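Local coordinates for RNA 2',3'-cyclic phosphodiesterase (Deinococcus radiodurans, PDB 5H7E), which belongs to the LigT-like phosphoesterases of the 2H clan, at residues K60-G63 / T64-T67. Numbering follows the deposited sequence.
Sequences KRLG and TRLT. With SO4 (sulfate ion), chain F.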
loop_
_atom_site.group_PDB
_atom_site.type_symbol
_atom_site.label_atom_id
_atom_site.label_comp_id
_atom_site.label_asym_id
_atom_site.label_seq_id
_atom_site.Cartn_x
_atom_site.Cartn_y
_atom_site.Cartn_z
ATOM N N LYS A 60 11.415 -5.830 11.128
ATOM C CA LYS A 60 12.222 -4.632 10.928
ATOM C C LYS A 60 13.562 -4.985 10.299
ATOM O O LYS A 60 14.042 -4.276 9.417
ATOM C CB LYS A 60 12.429 -3.897 12.262
ATOM C CG LYS A 60 11.187 -3.117 12.678
ATOM C CD LYS A 60 11.246 -2.599 14.113
ATOM C CE LYS A 60 12.345 -1.580 14.309
ATOM N NZ LYS A 60 12.330 -1.010 15.714
ATOM N N ARG A 61 14.180 -6.064 10.757
ATOM C CA ARG A 61 15.425 -6.517 10.152
ATOM C C ARG A 61 15.213 -6.880 8.688
ATOM O O ARG A 61 16.089 -6.637 7.853
ATOM C CB ARG A 61 15.968 -7.713 10.926
ATOM C CG ARG A 61 16.488 -7.367 12.276
ATOM C CD ARG A 61 17.178 -8.610 12.902
ATOM N NE ARG A 61 17.340 -8.489 14.350
ATOM C CZ ARG A 61 16.605 -9.127 15.266
ATOM N NH1 ARG A 61 15.629 -9.962 14.915
ATOM N NH2 ARG A 61 16.852 -8.926 16.553
ATOM N N LEU A 62 14.089 -7.540 8.381
ATOM C CA LEU A 62 13.787 -7.881 6.986
ATOM C C LEU A 62 13.622 -6.629 6.134
ATOM O O LEU A 62 14.180 -6.544 5.030
ATOM C CB LEU A 62 12.531 -8.754 6.939
ATOM C CG LEU A 62 12.045 -9.108 5.518
ATOM C CD1 LEU A 62 13.089 -10.014 4.797
ATOM C CD2 LEU A 62 10.731 -9.824 5.740
ATOM N N GLY A 63 12.915 -5.625 6.646
ATOM C CA GLY A 63 12.749 -4.389 5.888
ATOM C C GLY A 63 14.079 -3.710 5.616
ATOM O O GLY A 63 14.350 -3.285 4.491
ATOM N N THR A 64 14.974 -3.692 6.611
ATOM C CA THR A 64 16.274 -3.074 6.399
ATOM C C THR A 64 17.086 -3.843 5.360
ATOM O O THR A 64 17.697 -3.235 4.476
ATOM C CB THR A 64 17.011 -3.021 7.749
ATOM O OG1 THR A 64 16.302 -2.131 8.616
ATOM C CG2 THR A 64 18.422 -2.510 7.577
ATOM N N ARG A 65 17.092 -5.172 5.437
ATOM C CA ARG A 65 17.938 -5.948 4.533
ATOM C C ARG A 65 17.457 -5.812 3.091
ATOM O O ARG A 65 18.277 -5.730 2.165
ATOM C CB ARG A 65 17.931 -7.416 4.955
ATOM C CG ARG A 65 18.850 -8.320 4.176
ATOM C CD ARG A 65 18.601 -9.786 4.544
ATOM N NE ARG A 65 17.825 -10.449 3.494
ATOM C CZ ARG A 65 16.725 -11.166 3.695
ATOM N NH1 ARG A 65 16.267 -11.346 4.923
ATOM N NH2 ARG A 65 16.095 -11.716 2.662
ATOM N N LEU A 66 16.142 -5.798 2.883
ATOM C CA LEU A 66 15.626 -5.785 1.499
ATOM C C LEU A 66 15.793 -4.425 0.839
ATOM O O LEU A 66 15.788 -4.336 -0.395
ATOM C CB LEU A 66 14.151 -6.200 1.452
ATOM C CG LEU A 66 13.973 -7.693 1.782
ATOM C CD1 LEU A 66 12.518 -8.199 1.733
ATOM C CD2 LEU A 66 14.882 -8.613 0.946
ATOM N N THR A 67 15.902 -3.350 1.613
ATOM C CA THR A 67 15.995 -2.014 1.048
ATOM C C THR A 67 17.411 -1.516 0.976
ATOM O O THR A 67 17.652 -0.462 0.380
ATOM C CB THR A 67 15.176 -0.994 1.884
ATOM O OG1 THR A 67 15.629 -1.056 3.256
ATOM C CG2 THR A 67 13.680 -1.311 1.829
HETATM S S SO4 F . 17.278 1.511 7.651
HETATM O O1 SO4 F . 17.166 1.317 9.109
HETATM O O2 SO4 F . 16.564 0.381 7.081
HETATM O O3 SO4 F . 18.680 1.447 7.216
HETATM O O4 SO4 F . 16.755 2.837 7.279
#
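Leu62 chi1 of 176° sets CG opposite the backbone N and brings CD1 to 3.6 Å from CD1 of Leu66, one helical turn on. Arg65 bends at chi3 (103°), which turns its guanidinium toward the same methyl; NH1 of Arg65 stands 3.4 Å from CD1 of Leu62, in an oblique approach. Both leucines also touch Leu108 of helix 101-114, so this flank of helix 56-67 packs against a second helix of the LigT-like, 2H-type fold, while Thr64 and Thr67 meet Phe174 of strand 167-175. Regular alpha-helical bonding runs through the turn, as from Leu66 N to Leu62 O at 3.0 Å. At the C-terminal end the bond from Thr67 N to Gly63 O lengthens to 3.3 Å and bends to 138° at the hydrogen. There OG1 of Thr67 donates to the same Gly63 O at 2.9 Å, the two donors arriving from opposite faces of the carbonyl plane. OG1 of Thr64 could give its one proton to either Lys60 O at 3.2 Å or sulfate O2 at 3.0 Å, and the distances do not assign it; the backbone N of Arg175 and NE of Arg177 hydrogen-bond this sulfate, probably from the crystallisation solution.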